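Local coordinates for protein arylmalonate decarboxylase (Bordetella bronchiseptica, PDB 3IXL) that catalyses the decarboxylation of 2-aryl-2-methylmalonates to 2-arylpropionates, releasing carbon dioxide, at residues D30-S42 with V51-Q65. The protein carries 2 engineered substitutions. Sequence-based numbering, arbitrary orientation.
Sequences DLPFIASGLGLGS and VIESVVDHARRLQKQ. With SO4 (sulfate ion), chain B.
S36 and H58 meet at the middle of this strand-on-helix contact, a worked example of how a polar centre can be set within the apolar packing of an edge strand on a helix. With S36 OG anti to the backbone N (chi1 -169°), the hydroxyl lies in the plane of the H58 ring, at its edge, 2.7 Å from ND1 in a hydrogen bond. R61, its chain extended from CG to NE, brings a second bond to the same oxygen: NH1 donates to S36 OG over 3.1 Å, nearly within the guanidinium plane. Two bonds thus grip the hydroxyl. On its other side H58 NE2 lies 3.0 Å from a water, hydrogen-bonded also to L38 O and S54 OG; partners at both ring nitrogens should limit rotation of the imidazole. Hydrocarbon flanks this polar centre. Toward 40-42, L38 crosses H58 obliquely, its CD2 3.6 Å from ring atom CD2, while L40 CD1 meets V51 CG2 at 3.8 Å, the two side chains roughly perpendicular. At the other end I34 runs past L62 and Q65, pointing the opposite way to each, its CD1 3.7 Å from Q65 CB; beside it a second water accepts from Q65 NE2 and donates to A35 O. Strand 33-37 and helix 55-64 run nearly antiparallel, at 147°, and the helix leads into strand 67-72, parallel to 33-37 in one sheet with strand 8-13 between: a beta-alpha-beta crossover. Backbone hydrogen bonds of I34 and S36, and of P32 just before the strand, tie this outermost strand to 8-13, where L38 and L62 both rest on I12. Helix 83-97 packs against V56, A59 and R60.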
ATOM      1  N   ASP A  30      -0.874  -7.361  18.325  1.00 11.61           N
ATOM      2  CA  ASP A  30      -1.048  -8.753  18.756  1.00 12.14           C
ATOM      3  C   ASP A  30      -1.191  -9.758  17.613  1.00 10.77           C
ATOM      4  O   ASP A  30      -1.540 -10.916  17.834  1.00 10.34           O
ATOM      5  CB  ASP A  30      -2.172  -8.847  19.781  1.00 13.84           C
ATOM      6  CG  ASP A  30      -1.869  -8.041  21.050  1.00 16.34           C
ATOM      7  OD1 ASP A  30      -0.672  -7.782  21.344  1.00 20.51           O
ATOM      8  OD2 ASP A  30      -2.827  -7.672  21.751  1.00 21.42           O
ATOM      9  N   LEU A  31      -0.887  -9.320  16.391  1.00  9.64           N
ATOM     10  CA  LEU A  31      -0.870 -10.219  15.240  1.00  9.09           C
ATOM     11  C   LEU A  31       0.557 -10.509  14.784  1.00  8.37           C
ATOM     12  O   LEU A  31       1.394  -9.608  14.790  1.00  7.91           O
ATOM     13  CB  LEU A  31      -1.677  -9.638  14.077  1.00  9.20           C
ATOM     14  CG  LEU A  31      -3.175  -9.434  14.282  1.00 10.72           C
ATOM     15  CD1 LEU A  31      -3.793  -9.079  12.938  1.00 10.74           C
ATOM     16  CD2 LEU A  31      -3.864 -10.659  14.867  1.00 12.32           C
ATOM     17  N   PRO A  32       0.845 -11.774  14.417  1.00  8.16           N
ATOM     18  CA  PRO A  32       2.163 -12.135  13.884  1.00  7.97           C
ATOM     19  C   PRO A  32       2.284 -11.887  12.380  1.00  7.78           C
ATOM     20  O   PRO A  32       1.431 -12.316  11.586  1.00  7.96           O
ATOM     21  CB  PRO A  32       2.258 -13.629  14.181  1.00  8.08           C
ATOM     22  CG  PRO A  32       0.825 -14.108  14.109  1.00  8.39           C
ATOM     23  CD  PRO A  32      -0.040 -12.949  14.551  1.00  8.61           C
ATOM     24  N   PHE A  33       3.347 -11.199  12.003  1.00  7.05           N
ATOM     25  CA  PHE A  33       3.671 -10.966  10.601  1.00  6.89           C
ATOM     26  C   PHE A  33       5.051 -11.511  10.310  1.00  7.02           C
ATOM     27  O   PHE A  33       5.945 -11.389  11.144  1.00  7.19           O
ATOM     28  CB  PHE A  33       3.650  -9.467  10.286  1.00  6.98           C
ATOM     29  CG  PHE A  33       2.307  -8.835  10.469  1.00  6.13           C
ATOM     30  CD1 PHE A  33       1.979  -8.207  11.673  1.00  6.99           C
ATOM     31  CD2 PHE A  33       1.354  -8.860   9.454  1.00  6.43           C
ATOM     32  CE1 PHE A  33       0.730  -7.628  11.865  1.00  7.09           C
ATOM     33  CE2 PHE A  33       0.097  -8.278   9.640  1.00  7.03           C
ATOM     34  CZ  PHE A  33      -0.219  -7.671  10.844  1.00  6.63           C
ATOM     35  N   ILE A  34       5.222 -12.118   9.139  1.00  6.32           N
ATOM     36  CA  ILE A  34       6.532 -12.550   8.673  1.00  6.56           C
ATOM     37  C   ILE A  34       6.759 -11.959   7.301  1.00  6.52           C
ATOM     38  O   ILE A  34       5.789 -11.659   6.591  1.00  7.01           O
ATOM     39  CB  ILE A  34       6.686 -14.096   8.656  1.00  6.74           C
ATOM     40  CG1 ILE A  34       5.616 -14.756   7.775  1.00  7.04           C
ATOM     41  CG2 ILE A  34       6.676 -14.646  10.090  1.00  7.69           C
ATOM     42  CD1 ILE A  34       5.832 -16.260   7.544  1.00  7.83           C
ATOM     43  N   ALA A  35       8.020 -11.765   6.931  1.00  6.52           N
ATOM     44  CA  ALA A  35       8.325 -11.062   5.697  1.00  6.91           C
ATOM     45  C   ALA A  35       9.493 -11.675   4.971  1.00  7.14           C
ATOM     46  O   ALA A  35      10.297 -12.400   5.552  1.00  8.00           O
ATOM     47  CB  ALA A  35       8.558  -9.574   5.950  1.00  7.39           C
ATOM     48  N   SER A  36       9.546 -11.390   3.682  1.00  7.27           N
ATOM     49  CA  SER A  36      10.594 -11.872   2.812  1.00  7.75           C
ATOM     50  C   SER A  36      10.909 -10.737   1.841  1.00  7.97           C
ATOM     51  O   SER A  36       9.993 -10.133   1.263  1.00  7.89           O
ATOM     52  CB  SER A  36      10.127 -13.133   2.089  1.00  8.16           C
ATOM     53  OG  SER A  36      11.213 -13.763   1.422  1.00 10.80           O
ATOM     54  N   GLY A  37      12.196 -10.430   1.683  1.00  8.26           N
ATOM     55  CA  GLY A  37      12.634  -9.236   0.958  1.00  8.61           C
ATOM     56  C   GLY A  37      13.098  -9.432  -0.468  1.00  9.18           C
ATOM     57  O   GLY A  37      13.871 -10.347  -0.759  1.00  9.75           O
ATOM     58  N   LEU A  38      12.660  -8.537  -1.348  1.00  9.41           N
ATOM     59  CA  LEU A  38      12.970  -8.620  -2.774  1.00  9.71           C
ATOM     60  C   LEU A  38      14.345  -8.103  -3.147  1.00  9.77           C
ATOM     61  O   LEU A  38      14.935  -8.592  -4.108  1.00 10.29           O
ATOM     62  CB  LEU A  38      11.936  -7.841  -3.585  1.00  9.95           C
ATOM     63  CG  LEU A  38      10.521  -8.397  -3.539  1.00  9.78           C
ATOM     64  CD1 LEU A  38       9.526  -7.380  -4.041  1.00 11.95           C
ATOM     65  CD2 LEU A  38      10.445  -9.641  -4.396  1.00 12.67           C
ATOM     66  N   GLY A  39      14.832  -7.098  -2.423  1.00  9.63           N
ATOM     67  CA  GLY A  39      16.052  -6.400  -2.811  1.00 10.37           C
ATOM     68  C   GLY A  39      15.858  -5.387  -3.923  1.00 10.24           C
ATOM     69  O   GLY A  39      16.733  -5.227  -4.775  1.00 11.29           O
ATOM     70  N   LEU A  40      14.720  -4.693  -3.923  1.00 10.39           N
ATOM     71  CA  LEU A  40      14.456  -3.653  -4.917  1.00 10.54           C
ATOM     72  C   LEU A  40      15.517  -2.560  -4.852  1.00 11.15           C
ATOM     73  O   LEU A  40      15.853  -2.089  -3.767  1.00 11.98           O
ATOM     74  CB  LEU A  40      13.063  -3.043  -4.683  1.00 10.41           C
ATOM     75  CG  LEU A  40      12.603  -1.909  -5.606  1.00 10.11           C
ATOM     76  CD1 LEU A  40      12.411  -2.422  -7.033  1.00  9.71           C
ATOM     77  CD2 LEU A  40      11.320  -1.287  -5.088  1.00 10.62           C
ATOM     78  N   GLY A  41      16.027  -2.159  -6.017  1.00 11.13           N
ATOM     79  CA  GLY A  41      17.118  -1.185  -6.089  1.00 11.32           C
ATOM     80  C   GLY A  41      16.712   0.278  -6.170  1.00 11.65           C
ATOM     81  O   GLY A  41      17.443   1.159  -5.713  1.00 13.08           O
ATOM     82  N   SER A  42      15.563   0.538  -6.783  1.00 11.50           N
ATOM     83  CA  SER A  42      15.009   1.876  -6.894  1.00 10.90           C
ATOM     84  C   SER A  42      13.520   1.744  -7.160  1.00 10.08           C
ATOM     85  O   SER A  42      13.062   0.741  -7.728  1.00  9.83           O
ATOM     86  CB  SER A  42      15.674   2.648  -8.032  1.00 11.43           C
ATOM     87  OG  SER A  42      15.371   2.048  -9.276  1.00 13.46           O
ATOM     88  N   VAL A  51      13.268  -7.225 -10.110  1.00  9.77           N
ATOM     89  CA  VAL A  51      12.825  -8.086  -9.002  1.00  9.94           C
ATOM     90  C   VAL A  51      11.447  -8.715  -9.191  1.00  9.52           C
ATOM     91  O   VAL A  51      11.096  -9.652  -8.465  1.00  9.03           O
ATOM     92  CB  VAL A  51      12.853  -7.362  -7.622  1.00  9.77           C
ATOM     93  CG1 VAL A  51      14.272  -6.959  -7.258  1.00 10.97           C
ATOM     94  CG2 VAL A  51      11.888  -6.169  -7.591  1.00 11.00           C
ATOM     95  N   ILE A  52      10.661  -8.203 -10.139  1.00  8.74           N
ATOM     96  CA  ILE A  52       9.258  -8.616 -10.255  1.00  9.51           C
ATOM     97  C   ILE A  52       9.110 -10.128 -10.464  1.00  9.79           C
ATOM     98  O   ILE A  52       8.153 -10.736  -9.991  1.00  9.99           O
ATOM     99  CB  ILE A  52       8.507  -7.814 -11.357  1.00  9.63           C
ATOM    100  CG1 ILE A  52       7.002  -8.118 -11.361  1.00  9.86           C
ATOM    101  CG2 ILE A  52       9.084  -8.115 -12.736  1.00 10.00           C
ATOM    102  CD1 ILE A  52       6.254  -7.630 -10.135  1.00 10.85           C
ATOM    103  N   GLU A  53      10.076 -10.727 -11.154  1.00 10.66           N
ATOM    104  CA  GLU A  53      10.000 -12.148 -11.475  1.00 11.33           C
ATOM    105  C   GLU A  53      10.186 -13.048 -10.261  1.00 11.23           C
ATOM    106  O   GLU A  53       9.840 -14.231 -10.315  1.00 12.29           O
ATOM    107  CB  GLU A  53      11.034 -12.502 -12.538  1.00 11.55           C
ATOM    108  CG  GLU A  53      10.786 -11.777 -13.851  1.00 13.90           C
ATOM    109  CD  GLU A  53      11.964 -11.848 -14.798  1.00 16.52           C
ATOM    110  OE1 GLU A  53      11.737 -12.203 -15.969  1.00 18.94           O
ATOM    111  OE2 GLU A  53      13.103 -11.552 -14.384  1.00 17.67           O
ATOM    112  N   SER A  54      10.731 -12.495  -9.181  1.00 10.50           N
ATOM    113  CA  SER A  54      10.986 -13.264  -7.967  1.00 10.73           C
ATOM    114  C   SER A  54       9.814 -13.298  -6.996  1.00 10.21           C
ATOM    115  O   SER A  54       9.857 -14.021  -6.013  1.00 10.01           O
ATOM    116  CB  SER A  54      12.229 -12.741  -7.249  1.00 10.63           C
ATOM    117  OG  SER A  54      12.010 -11.451  -6.691  1.00 12.79           O
ATOM    118  N   VAL A  55       8.783 -12.506  -7.267  1.00 10.04           N
ATOM    119  CA  VAL A  55       7.645 -12.413  -6.361  1.00  9.68           C
ATOM    120  C   VAL A  55       7.038 -13.783  -6.051  1.00 10.22           C
ATOM    121  O   VAL A  55       6.808 -14.110  -4.888  1.00 10.23           O
ATOM    122  CB  VAL A  55       6.590 -11.415  -6.879  1.00  9.71           C
ATOM    123  CG1 VAL A  55       5.277 -11.547  -6.089  1.00  8.86           C
ATOM    124  CG2 VAL A  55       7.140  -9.993  -6.779  1.00  9.69           C
ATOM    125  N   VAL A  56       6.816 -14.590  -7.081  1.00 10.74           N
ATOM    126  CA  VAL A  56       6.208 -15.908  -6.880  1.00 11.29           C
ATOM    127  C   VAL A  56       7.051 -16.804  -5.954  1.00 11.40           C
ATOM    128  O   VAL A  56       6.515 -17.499  -5.091  1.00 11.55           O
ATOM    129  CB  VAL A  56       5.928 -16.595  -8.238  1.00 11.52           C
ATOM    130  CG1 VAL A  56       5.631 -18.077  -8.065  1.00 13.59           C
ATOM    131  CG2 VAL A  56       4.760 -15.904  -8.925  1.00 12.74           C
ATOM    132  N   ASP A  57       8.371 -16.752  -6.108  1.00 11.24           N
ATOM    133  CA  ASP A  57       9.260 -17.549  -5.264  1.00 11.78           C
ATOM    134  C   ASP A  57       9.208 -17.098  -3.812  1.00 10.77           C
ATOM    135  O   ASP A  57       9.261 -17.922  -2.902  1.00 10.87           O
ATOM    136  CB  ASP A  57      10.696 -17.516  -5.789  1.00 12.79           C
ATOM    137  CG  ASP A  57      10.834 -18.198  -7.144  1.00 16.94           C
ATOM    138  OD1 ASP A  57      10.191 -19.249  -7.374  1.00 21.17           O
ATOM    139  OD2 ASP A  57      11.572 -17.663  -7.993  1.00 22.84           O
ATOM    140  N   HIS A  58       9.088 -15.786  -3.594  1.00  9.84           N
ATOM    141  CA  HIS A  58       8.957 -15.266  -2.233  1.00  9.51           C
ATOM    142  C   HIS A  58       7.617 -15.675  -1.618  1.00  8.83           C
ATOM    143  O   HIS A  58       7.545 -16.001  -0.436  1.00  9.20           O
ATOM    144  CB  HIS A  58       9.138 -13.746  -2.198  1.00  9.81           C
ATOM    145  CG  HIS A  58      10.567 -13.320  -2.306  1.00 10.06           C
ATOM    146  ND1 HIS A  58      11.399 -13.236  -1.211  1.00 11.49           N
ATOM    147  CD2 HIS A  58      11.318 -12.978  -3.379  1.00 12.74           C
ATOM    148  CE1 HIS A  58      12.599 -12.848  -1.602  1.00 12.51           C
ATOM    149  NE2 HIS A  58      12.578 -12.686  -2.913  1.00 13.01           N
ATOM    150  N   ALA A  59       6.560 -15.676  -2.435  1.00  8.67           N
ATOM    151  CA  ALA A  59       5.258 -16.178  -1.984  1.00  8.32           C
ATOM    152  C   ALA A  59       5.353 -17.638  -1.501  1.00  8.50           C
ATOM    153  O   ALA A  59       4.817 -17.986  -0.448  1.00  7.99           O
ATOM    154  CB  ALA A  59       4.206 -16.021  -3.087  1.00  8.26           C
ATOM    155  N   ARG A  60       6.034 -18.474  -2.283  1.00  9.06           N
ATOM    156  CA  ARG A  60       6.236 -19.876  -1.941  1.00  9.92           C
ATOM    157  C   ARG A  60       7.035 -20.028  -0.642  1.00  9.63           C
ATOM    158  O   ARG A  60       6.706 -20.889   0.184  1.00  9.32           O
ATOM    159  CB  ARG A  60       6.950 -20.606  -3.073  1.00 10.92           C
ATOM    160  CG  ARG A  60       6.129 -20.831  -4.338  1.00 15.26           C
ATOM    161  CD  ARG A  60       6.967 -21.629  -5.346  1.00 21.51           C
ATOM    162  NE  ARG A  60       6.294 -21.862  -6.623  1.00 25.90           N
ATOM    163  CZ  ARG A  60       5.497 -22.898  -6.880  1.00 27.43           C
ATOM    164  NH1 ARG A  60       5.250 -23.811  -5.945  1.00 28.00           N
ATOM    165  NH2 ARG A  60       4.939 -23.018  -8.077  1.00 28.40           N
ATOM    166  N   ARG A  61       8.067 -19.197  -0.453  1.00  9.57           N
ATOM    167  CA  ARG A  61       8.832 -19.246   0.799  1.00 10.01           C
ATOM    168  C   ARG A  61       7.919 -18.979   1.987  1.00  9.22           C
ATOM    169  O   ARG A  61       7.930 -19.712   2.979  1.00  9.63           O
ATOM    170  CB  ARG A  61      10.002 -18.255   0.821  1.00 10.35           C
ATOM    171  CG  ARG A  61      10.762 -18.341   2.148  1.00 13.42           C
ATOM    172  CD  ARG A  61      11.655 -17.166   2.421  1.00 17.29           C
ATOM    173  NE  ARG A  61      12.132 -17.206   3.808  1.00 18.26           N
ATOM    174  CZ  ARG A  61      12.556 -16.145   4.492  1.00 19.85           C
ATOM    175  NH1 ARG A  61      12.554 -14.941   3.924  1.00 19.99           N
ATOM    176  NH2 ARG A  61      12.966 -16.280   5.753  1.00 19.75           N
ATOM    177  N   LEU A  62       7.118 -17.923   1.884  1.00  8.15           N
ATOM    178  CA  LEU A  62       6.196 -17.584   2.967  1.00  7.79           C
ATOM    179  C   LEU A  62       5.170 -18.691   3.238  1.00  7.87           C
ATOM    180  O   LEU A  62       4.822 -18.955   4.393  1.00  8.36           O
ATOM    181  CB  LEU A  62       5.508 -16.238   2.683  1.00  7.74           C
ATOM    182  CG  LEU A  62       6.463 -15.033   2.691  1.00  7.90           C
ATOM    183  CD1 LEU A  62       5.845 -13.868   1.934  1.00  7.99           C
ATOM    184  CD2 LEU A  62       6.846 -14.615   4.106  1.00  7.79           C
ATOM    185  N   GLN A  63       4.688 -19.332   2.172  1.00  8.42           N
ATOM    186  CA  GLN A  63       3.811 -20.485   2.321  1.00  9.08           C
ATOM    187  C   GLN A  63       4.492 -21.600   3.123  1.00  9.17           C
ATOM    188  O   GLN A  63       3.892 -22.153   4.042  1.00  8.68           O
ATOM    189  CB  GLN A  63       3.359 -21.010   0.949  1.00  9.35           C
ATOM    190  CG  GLN A  63       2.342 -22.161   1.023  1.00 11.56           C
ATOM    191  CD  GLN A  63       2.989 -23.532   1.112  1.00 15.38           C
ATOM    192  OE1 GLN A  63       4.074 -23.761   0.578  1.00 18.54           O
ATOM    193  NE2 GLN A  63       2.317 -24.456   1.792  1.00 17.86           N
ATOM    194  N   LYS A  64       5.736 -21.904   2.770  1.00  9.43           N
ATOM    195  CA  LYS A  64       6.473 -22.959   3.474  1.00 10.14           C
ATOM    196  C   LYS A  64       6.649 -22.612   4.952  1.00 10.52           C
ATOM    197  O   LYS A  64       6.650 -23.503   5.815  1.00 11.27           O
ATOM    198  CB  LYS A  64       7.835 -23.198   2.833  1.00 11.24           C
ATOM    199  CG  LYS A  64       7.786 -23.798   1.444  1.00 13.74           C
ATOM    200  CD  LYS A  64       9.179 -24.226   1.010  1.00 20.17           C
ATOM    201  CE  LYS A  64       9.437 -23.910  -0.458  1.00 22.83           C
ATOM    202  NZ  LYS A  64       9.795 -22.472  -0.695  1.00 25.11           N
ATOM    203  N   GLN A  65       6.795 -21.322   5.244  1.00  9.68           N
ATOM    204  CA  GLN A  65       6.904 -20.856   6.631  1.00  9.59           C
ATOM    205  C   GLN A  65       5.593 -20.896   7.416  1.00  9.56           C
ATOM    206  O   GLN A  65       5.562 -20.554   8.601  1.00  9.59           O
ATOM    207  CB  GLN A  65       7.458 -19.434   6.663  1.00  9.79           C
ATOM    208  CG  GLN A  65       8.893 -19.312   6.236  1.00 10.67           C
ATOM    209  CD  GLN A  65       9.379 -17.886   6.350  1.00 12.89           C
ATOM    210  OE1 GLN A  65      10.119 -17.542   7.270  1.00 17.70           O
ATOM    211  NE2 GLN A  65       8.923 -17.035   5.447  1.00 12.40           N
TER
HETATM  212  S   SO4 B6000      19.441   2.667 -10.107  1.00 34.60           S
HETATM  213  O1  SO4 B6000      19.507   3.399  -8.841  1.00 35.71           O
HETATM  214  O2  SO4 B6000      18.221   1.864 -10.129  1.00 35.62           O
HETATM  215  O3  SO4 B6000      19.413   3.612 -11.223  1.00 33.96           O
HETATM  216  O4  SO4 B6000      20.617   1.806 -10.233  1.00 34.79           O
HETATM  217  O   HOH W   1       9.756 -14.773   6.843  1.00 15.43           O
HETATM  218  O   HOH W   2      14.173 -11.132  -4.950  1.00 21.87           O